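Local atomic coordinates of hypothetical oxidoreductase YDHF (Escherichia coli, PDB entry 1OG6), a protein that probably acts as an oxidoreductase of the aldo/keto reductase family, binding NADP at one end of an alpha/beta barrel. Residues T47-A52 with A62-A67; W22-W27 with R32-F37. All blocks are in the same frame, centred on the assembly; numbering follows the deposited sequence.

Contact 1. Residues T47-A52 with A62-A67. With NAP (NADP nicotinamide-adenine-dinucleotide phosphate), chain F.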
loop_
_atom_site.group_PDB
_atom_site.type_symbol
_atom_site.label_atom_id
_atom_site.label_comp_id
_atom_site.label_asym_id
_atom_site.label_seq_id
_atom_site.Cartn_x
_atom_site.Cartn_y
_atom_site.Cartn_z
ATOM N N THR C 47 -34.353 -3.299 5.854
ATOM C CA THR C 47 -34.459 -3.379 7.296
ATOM C C THR C 47 -33.276 -2.767 8.030
ATOM O O THR C 47 -33.384 -2.425 9.208
ATOM C CB THR C 47 -34.614 -4.836 7.735
ATOM O OG1 THR C 47 -33.501 -5.594 7.251
ATOM C CG2 THR C 47 -35.906 -5.424 7.181
ATOM N N THR C 48 -32.147 -2.633 7.341
ATOM C CA THR C 48 -30.959 -2.066 7.958
ATOM C C THR C 48 -31.024 -0.557 7.872
ATOM O O THR C 48 -31.219 -0.011 6.794
ATOM C CB THR C 48 -29.691 -2.522 7.239
ATOM O OG1 THR C 48 -29.774 -3.924 6.991
ATOM C CG2 THR C 48 -28.463 -2.245 8.082
ATOM N N VAL C 49 -30.880 0.120 9.006
ATOM C CA VAL C 49 -30.897 1.574 9.006
ATOM C C VAL C 49 -29.544 2.089 9.480
ATOM O O VAL C 49 -28.972 1.582 10.448
ATOM C CB VAL C 49 -32.018 2.147 9.900
ATOM C CG1 VAL C 49 -33.364 1.607 9.448
ATOM C CG2 VAL C 49 -31.741 1.829 11.351
ATOM N N ASP C 50 -29.037 3.095 8.774
ATOM C CA ASP C 50 -27.745 3.692 9.070
ATOM C C ASP C 50 -27.882 4.966 9.896
ATOM O O ASP C 50 -28.729 5.808 9.611
ATOM C CB ASP C 50 -27.029 4.006 7.761
ATOM C CG ASP C 50 -25.587 4.381 7.965
ATOM O OD1 ASP C 50 -24.815 3.514 8.424
ATOM O OD2 ASP C 50 -25.231 5.541 7.665
ATOM N N HIS C 51 -27.034 5.097 10.912
ATOM C CA HIS C 51 -27.026 6.254 11.797
ATOM C C HIS C 51 -25.612 6.571 12.219
ATOM O O HIS C 51 -24.684 5.844 11.881
ATOM C CB HIS C 51 -27.838 5.964 13.046
ATOM C CG HIS C 51 -29.296 6.212 12.881
ATOM N ND1 HIS C 51 -29.814 7.476 12.708
ATOM C CD2 HIS C 51 -30.345 5.362 12.837
ATOM C CE1 HIS C 51 -31.122 7.394 12.564
ATOM N NE2 HIS C 51 -31.469 6.122 12.639
ATOM N N ALA C 52 -25.448 7.651 12.975
ATOM C CA ALA C 52 -24.126 8.021 13.461
ATOM C C ALA C 52 -24.120 9.014 14.614
ATOM O O ALA C 52 -25.091 9.724 14.879
ATOM C CB ALA C 52 -23.272 8.551 12.319
ATOM N N ALA C 62 -31.595 10.815 18.253
ATOM C CA ALA C 62 -32.645 11.178 19.189
ATOM C C ALA C 62 -33.996 11.311 18.479
ATOM O O ALA C 62 -35.004 10.762 18.926
ATOM C CB ALA C 62 -32.277 12.483 19.871
ATOM N N ALA C 63 -34.009 12.043 17.372
ATOM C CA ALA C 63 -35.227 12.245 16.612
ATOM C C ALA C 63 -35.846 10.918 16.205
ATOM O O ALA C 63 -37.066 10.765 16.250
ATOM C CB ALA C 63 -34.930 13.071 15.383
ATOM N N PHE C 64 -34.996 9.971 15.807
ATOM C CA PHE C 64 -35.412 8.631 15.364
ATOM C C PHE C 64 -35.904 7.765 16.530
ATOM O O PHE C 64 -36.775 6.907 16.361
ATOM C CB PHE C 64 -34.231 7.941 14.677
ATOM C CG PHE C 64 -34.555 6.594 14.073
ATOM C CD1 PHE C 64 -35.244 6.499 12.869
ATOM C CD2 PHE C 64 -34.090 5.422 14.666
ATOM C CE1 PHE C 64 -35.453 5.257 12.262
ATOM C CE2 PHE C 64 -34.297 4.179 14.065
ATOM C CZ PHE C 64 -34.976 4.098 12.861
ATOM N N GLY C 65 -35.335 7.993 17.708
ATOM C CA GLY C 65 -35.729 7.239 18.883
ATOM C C GLY C 65 -37.131 7.578 19.345
ATOM O O GLY C 65 -37.732 6.831 20.106
ATOM N N GLU C 66 -37.654 8.710 18.888
ATOM C CA GLU C 66 -39.001 9.127 19.259
ATOM C C GLU C 66 -40.006 8.318 18.457
ATOM O O GLU C 66 -41.139 8.105 18.889
ATOM C CB GLU C 66 -39.200 10.614 18.964
ATOM C CG GLU C 66 -38.204 11.540 19.665
ATOM C CD GLU C 66 -38.292 11.481 21.188
ATOM O OE1 GLU C 66 -39.387 11.746 21.736
ATOM O OE2 GLU C 66 -37.259 11.177 21.832
ATOM N N ALA C 67 -39.567 7.875 17.280
ATOM C CA ALA C 67 -40.385 7.076 16.376
ATOM C C ALA C 67 -40.531 5.660 16.915
ATOM O O ALA C 67 -41.628 5.100 16.924
ATOM C CB ALA C 67 -39.752 7.043 15.002
HETATM P PA NAP F . -26.681 9.758 -1.771
HETATM O O1A NAP F . -25.761 10.229 -2.730
HETATM O O2A NAP F . -27.363 8.406 -1.784
HETATM O O5B NAP F . -27.889 10.804 -1.625
HETATM C C5B NAP F . -28.486 11.301 -2.841
HETATM C C4B NAP F . -29.051 12.709 -2.448
HETATM O O4B NAP F . -29.618 13.190 -3.728
HETATM C C3B NAP F . -30.269 12.687 -1.488
HETATM O O3B NAP F . -30.050 13.757 -0.575
HETATM C C2B NAP F . -31.509 12.931 -2.326
HETATM O O2B NAP F . -32.411 13.873 -1.751
HETATM C C1B NAP F . -30.992 13.461 -3.695
HETATM N N9A NAP F . -31.670 12.781 -4.787
HETATM C C8A NAP F . -32.003 11.452 -4.976
HETATM N N7A NAP F . -32.628 11.202 -6.112
HETATM C C5A NAP F . -32.707 12.456 -6.706
HETATM C C6A NAP F . -33.269 12.837 -7.937
HETATM N N6A NAP F . -33.874 12.038 -8.838
HETATM N N1A NAP F . -33.199 14.201 -8.277
HETATM N N3A NAP F . -32.030 14.783 -6.197
HETATM C C4A NAP F . -32.113 13.434 -5.884
HETATM O O3 NAP F . -25.981 9.818 -0.346
HETATM P PN NAP F . -25.989 10.908 0.792
HETATM O O1N NAP F . -24.820 11.745 1.085
HETATM O O2N NAP F . -27.079 10.643 1.781
HETATM O O5D NAP F . -25.049 9.855 1.592
HETATM C C5D NAP F . -25.300 8.396 1.647
HETATM C C4D NAP F . -25.526 7.914 3.071
HETATM O O4D NAP F . -24.313 7.435 3.709
HETATM C C3D NAP F . -26.189 8.910 4.090
HETATM O O3D NAP F . -27.604 8.712 4.185
HETATM O O2D NAP F . -26.199 7.968 6.397
HETATM C C1D NAP F . -24.206 7.943 5.076
HETATM N N1N NAP F . -22.915 8.718 5.207
HETATM C C2N NAP F . -21.758 8.134 5.786
HETATM C C3N NAP F . -20.601 8.905 5.909
HETATM C C7N NAP F . -19.353 8.269 6.536
HETATM O O7N NAP F . -18.382 8.975 6.625
HETATM N N7N NAP F . -19.351 7.030 6.948
HETATM C C4N NAP F . -20.559 10.301 5.457
HETATM C C5N NAP F . -21.739 10.852 4.878
HETATM C C6N NAP F . -22.931 10.081 4.742
HETATM P P2B NAP F . -34.023 13.751 -1.834
HETATM O O1X NAP F . -34.924 12.722 -1.161
HETATM O O2X NAP F . -34.570 15.104 -2.228
HETATM O O3X NAP F . -33.845 14.162 -0.389
#
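His-51 lays its imidazole against one face of the Phe-64 ring, and this is the close part of the contact. The NE2 atom of His-51 lies over the phenyl plane, displaced toward its rim, and approaches CD2 of Phe-64 to 3.4 Å; the two rings are inclined at 54°, neither stacked nor edge-to-face. Phe-64 gets there because its CG is anti to the backbone N (chi1 -175°), which swings the phenyl off helix 60-69 toward the strand. The fit is looser at the far end of the ring, where CG2 of Val-49 stands 4.2 Å from CZ of Phe-64. On the solvent side of the helix, Glu-66 is exposed. Replacing Phe-64 by an alanine is likely to open a gap beside Val-49 and strip one side of the His-51 imidazole, leaving Tyr-21 as its aromatic neighbour. Asp-50, between Val-49 and His-51, serves the cofactor instead: the ribose hydroxyl O2D of NADP donates to OD2 of Asp-50 at 2.9 Å. A salt bridge from Lys-83 holds the same carboxylate oxygen, and the side chain of His-51 lies about 5 Å from that of Tyr-55, the proton donor by similarity. The arrangement belongs to a beta-alpha barrel: strand 48-50 runs parallel between strands 13-20 and 79-87, while Phe-64 on helix 60-69 also packs on Leu-34 and Ile-38 of helix 31-42.

Contact 2. Residues W22-W27 with R32-F37. With NAP (NADP nicotinamide-adenine-dinucleotide phosphate), chain F.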
loop_
_atom_site.group_PDB
_atom_site.type_symbol
_atom_site.label_atom_id
_atom_site.label_comp_id
_atom_site.label_asym_id
_atom_site.label_seq_id
_atom_site.Cartn_x
_atom_site.Cartn_y
_atom_site.Cartn_z
ATOM N N TRP C 22 -29.128 10.404 7.544
ATOM C CA TRP C 22 -28.197 11.509 7.760
ATOM C C TRP C 22 -28.908 12.846 7.573
ATOM O O TRP C 22 -28.718 13.776 8.355
ATOM C CB TRP C 22 -27.005 11.396 6.798
ATOM C CG TRP C 22 -26.009 12.529 6.896
ATOM C CD1 TRP C 22 -25.668 13.234 8.021
ATOM C CD2 TRP C 22 -25.190 13.055 5.835
ATOM N NE1 TRP C 22 -24.693 14.161 7.725
ATOM C CE2 TRP C 22 -24.381 14.072 6.393
ATOM C CE3 TRP C 22 -25.061 12.763 4.467
ATOM C CZ2 TRP C 22 -23.455 14.798 5.631
ATOM C CZ3 TRP C 22 -24.135 13.487 3.707
ATOM C CH2 TRP C 22 -23.347 14.491 4.295
ATOM N N ARG C 23 -29.739 12.941 6.543
ATOM C CA ARG C 23 -30.458 14.176 6.293
ATOM C C ARG C 23 -31.783 14.203 7.029
ATOM O O ARG C 23 -32.584 15.111 6.831
ATOM C CB ARG C 23 -30.710 14.362 4.797
ATOM C CG ARG C 23 -29.453 14.533 3.971
ATOM C CD ARG C 23 -28.917 13.201 3.470
ATOM N NE ARG C 23 -27.665 13.360 2.731
ATOM C CZ ARG C 23 -27.479 14.223 1.731
ATOM N NH1 ARG C 23 -26.303 14.291 1.122
ATOM N NH2 ARG C 23 -28.464 15.024 1.343
ATOM N N LEU C 24 -32.003 13.215 7.890
ATOM C CA LEU C 24 -33.251 13.114 8.645
ATOM C C LEU C 24 -33.792 14.453 9.112
ATOM O O LEU C 24 -34.976 14.738 8.958
ATOM C CB LEU C 24 -33.081 12.190 9.852
ATOM C CG LEU C 24 -34.307 12.068 10.760
ATOM C CD1 LEU C 24 -35.531 11.687 9.948
ATOM C CD2 LEU C 24 -34.027 11.036 11.842
ATOM N N MET C 25 -32.925 15.278 9.682
ATOM C CA MET C 25 -33.356 16.579 10.165
ATOM C C MET C 25 -33.965 17.414 9.046
ATOM O O MET C 25 -34.950 18.123 9.259
ATOM C CB MET C 25 -32.181 17.326 10.799
ATOM C CG MET C 25 -31.724 16.737 12.129
ATOM S SD MET C 25 -33.060 16.591 13.350
ATOM C CE MET C 25 -33.155 14.856 13.510
ATOM N N ASP C 26 -33.382 17.305 7.855
ATOM C CA ASP C 26 -33.830 18.051 6.681
ATOM C C ASP C 26 -35.166 17.603 6.109
ATOM O O ASP C 26 -35.862 18.390 5.474
ATOM C CB ASP C 26 -32.765 17.974 5.589
ATOM C CG ASP C 26 -31.462 18.612 6.010
ATOM O OD1 ASP C 26 -30.415 18.271 5.428
ATOM O OD2 ASP C 26 -31.484 19.463 6.921
ATOM N N TRP C 27 -35.526 16.345 6.328
ATOM C CA TRP C 27 -36.785 15.846 5.803
ATOM C C TRP C 27 -37.953 16.422 6.589
ATOM O O TRP C 27 -39.100 16.350 6.146
ATOM C CB TRP C 27 -36.829 14.316 5.853
ATOM C CG TRP C 27 -35.629 13.647 5.251
ATOM C CD1 TRP C 27 -34.738 14.190 4.362
ATOM C CD2 TRP C 27 -35.179 12.310 5.502
ATOM N NE1 TRP C 27 -33.761 13.275 4.052
ATOM C CE2 TRP C 27 -34.006 12.113 4.737
ATOM C CE3 TRP C 27 -35.652 11.259 6.301
ATOM C CZ2 TRP C 27 -33.298 10.904 4.749
ATOM C CZ3 TRP C 27 -34.951 10.060 6.313
ATOM C CH2 TRP C 27 -33.784 9.893 5.541
ATOM N N ARG C 32 -44.661 10.940 14.088
ATOM C CA ARG C 32 -45.870 10.353 13.521
ATOM C C ARG C 32 -45.585 9.988 12.068
ATOM O O ARG C 32 -45.791 8.846 11.656
ATOM C CB ARG C 32 -47.015 11.371 13.609
ATOM C CG ARG C 32 -48.384 10.860 13.186
ATOM C CD ARG C 32 -48.603 10.990 11.693
ATOM N NE ARG C 32 -49.845 10.346 11.282
ATOM N NH1 ARG C 32 -49.218 8.272 12.071
ATOM N NH2 ARG C 32 -51.266 8.547 11.057
ATOM N N GLN C 33 -45.104 10.973 11.308
ATOM C CA GLN C 33 -44.763 10.801 9.895
ATOM C C GLN C 33 -43.626 9.800 9.711
ATOM O O GLN C 33 -43.730 8.859 8.921
ATOM C CB GLN C 33 -44.322 12.130 9.281
ATOM C CG GLN C 33 -45.361 13.219 9.246
ATOM C CD GLN C 33 -44.872 14.427 8.470
ATOM O OE1 GLN C 33 -44.528 14.319 7.294
ATOM N NE2 GLN C 33 -44.832 15.583 9.123
ATOM N N LEU C 34 -42.531 10.027 10.429
ATOM C CA LEU C 34 -41.375 9.155 10.352
ATOM C C LEU C 34 -41.774 7.697 10.475
ATOM O O LEU C 34 -41.532 6.918 9.561
ATOM C CB LEU C 34 -40.367 9.499 11.446
ATOM C CG LEU C 34 -39.206 8.512 11.610
ATOM C CD1 LEU C 34 -38.445 8.376 10.304
ATOM C CD2 LEU C 34 -38.286 8.985 12.722
ATOM N N VAL C 35 -42.390 7.327 11.595
ATOM C CA VAL C 35 -42.801 5.942 11.811
ATOM C C VAL C 35 -43.535 5.347 10.612
ATOM O O VAL C 35 -43.515 4.134 10.400
ATOM C CB VAL C 35 -43.705 5.806 13.052
ATOM C CG1 VAL C 35 -44.262 4.399 13.140
ATOM C CG2 VAL C 35 -42.912 6.121 14.299
ATOM N N SER C 36 -44.179 6.202 9.826
ATOM C CA SER C 36 -44.914 5.749 8.655
ATOM C C SER C 36 -43.900 5.370 7.579
ATOM O O SER C 36 -43.995 4.310 6.956
ATOM C CB SER C 36 -45.828 6.868 8.163
ATOM O OG SER C 36 -46.890 6.344 7.392
ATOM N N PHE C 37 -42.926 6.259 7.383
ATOM C CA PHE C 37 -41.842 6.082 6.416
ATOM C C PHE C 37 -41.027 4.845 6.789
ATOM O O PHE C 37 -40.723 4.005 5.945
ATOM C CB PHE C 37 -40.938 7.322 6.432
ATOM C CG PHE C 37 -39.722 7.215 5.548
ATOM C CD1 PHE C 37 -39.845 7.166 4.166
ATOM C CD2 PHE C 37 -38.445 7.190 6.103
ATOM C CE1 PHE C 37 -38.715 7.102 3.350
ATOM C CE2 PHE C 37 -37.309 7.124 5.295
ATOM C CZ PHE C 37 -37.445 7.081 3.919
HETATM P PA NAP F . -26.681 9.758 -1.771
HETATM O O1A NAP F . -25.761 10.229 -2.730
HETATM O O2A NAP F . -27.363 8.406 -1.784
HETATM O O5B NAP F . -27.889 10.804 -1.625
HETATM C C5B NAP F . -28.486 11.301 -2.841
HETATM C C4B NAP F . -29.051 12.709 -2.448
HETATM O O4B NAP F . -29.618 13.190 -3.728
HETATM C C3B NAP F . -30.269 12.687 -1.488
HETATM O O3B NAP F . -30.050 13.757 -0.575
HETATM C C2B NAP F . -31.509 12.931 -2.326
HETATM O O2B NAP F . -32.411 13.873 -1.751
HETATM C C1B NAP F . -30.992 13.461 -3.695
HETATM N N9A NAP F . -31.670 12.781 -4.787
HETATM C C8A NAP F . -32.003 11.452 -4.976
HETATM N N7A NAP F . -32.628 11.202 -6.112
HETATM C C5A NAP F . -32.707 12.456 -6.706
HETATM C C6A NAP F . -33.269 12.837 -7.937
HETATM N N6A NAP F . -33.874 12.038 -8.838
HETATM N N1A NAP F . -33.199 14.201 -8.277
HETATM N N3A NAP F . -32.030 14.783 -6.197
HETATM C C4A NAP F . -32.113 13.434 -5.884
HETATM O O3 NAP F . -25.981 9.818 -0.346
HETATM P PN NAP F . -25.989 10.908 0.792
HETATM O O1N NAP F . -24.820 11.745 1.085
HETATM O O2N NAP F . -27.079 10.643 1.781
HETATM O O5D NAP F . -25.049 9.855 1.592
HETATM C C5D NAP F . -25.300 8.396 1.647
HETATM C C4D NAP F . -25.526 7.914 3.071
HETATM O O4D NAP F . -24.313 7.435 3.709
HETATM C C3D NAP F . -26.189 8.910 4.090
HETATM O O3D NAP F . -27.604 8.712 4.185
HETATM O O2D NAP F . -26.199 7.968 6.397
HETATM C C1D NAP F . -24.206 7.943 5.076
HETATM N N1N NAP F . -22.915 8.718 5.207
HETATM C C2N NAP F . -21.758 8.134 5.786
HETATM C C3N NAP F . -20.601 8.905 5.909
HETATM C C7N NAP F . -19.353 8.269 6.536
HETATM O O7N NAP F . -18.382 8.975 6.625
HETATM N N7N NAP F . -19.351 7.030 6.948
HETATM C C4N NAP F . -20.559 10.301 5.457
HETATM C C5N NAP F . -21.739 10.852 4.878
HETATM C C6N NAP F . -22.931 10.081 4.742
HETATM P P2B NAP F . -34.023 13.751 -1.834
HETATM O O1X NAP F . -34.924 12.722 -1.161
HETATM O O2X NAP F . -34.570 15.104 -2.228
HETATM O O3X NAP F . -33.845 14.162 -0.389
#
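The carbonyl O of Gln-33 accepts two backbone bonds, from Ser-36 N at 2.8 Å and from Phe-37 N at 3.1 Å, within the turn of helix that presents Phe-37 to Trp-27. This helix, 31-42, is an outer helix of the alpha/beta barrel of the aldo/keto reductases, and residues 22-27 belong to the connection that leads into it from strand 13-20. Two apolar meetings join the segments. CZ3 of Trp-27 lies 3.9 Å from CE2 of Phe-37, the planes inclined at 71° in an oblique pairing that is neither a stack nor a T-shape. Beside it, the methyls CD1 of Leu-24 and CD1 of Leu-34 come together at 4.4 Å. With its CG beside the backbone N (chi1 -51°), Trp-27 folds its indole back over the preceding turn, placing Arg-23 C and Leu-24 CA over one ring face. The indole thus lies between its own short helix and Phe-37, which rests in turn on Ile-266 and Val-269 of helix 266-274.

The start of the 22-27 segment turns to the cofactor. Arg-23, bent at chi2 (90°), spreads its guanidinium along the sugar-phosphate part of NADP: NH1 donates to the phosphate oxygen O1N at 2.9 Å, NE of Arg-23 stands near O2N of the same phosphate, and ribose atom C3B lies over one face of the group. Its positive charge probably helps to offset the negative charge of the phosphate. Trp-22, whose ring also meets that of Tyr-55, covers the nicotinamide end, its CE3 reaching 3.4 Å from C6N of NADP, which sits over one face of the indole.

Both contacts are largely buried, their centres about 9 Å apart, but contact 1 lies nearer the chain centre, about 13 Å from it against about 17 Å, and all its touching residues are buried, whereas Trp-27 in contact 2 is partly exposed. Contact 1 ties a barrel strand to outer helix 60-69, further along the chain; contact 2 ties a connecting turn to the helix before that strand. Helices 60-69 and 31-42 then pack together, CA of Phe-64 meeting CD2 of Leu-34 at 3.9 Å. Across the segments both rely on oblique aromatic pairs and aliphatic groups. Toward NADP the chemistry diverges: contact 1 offers a carboxylate to a ribose hydroxyl, contact 2 a guanidinium to a phosphate and an indole face to nicotinamide.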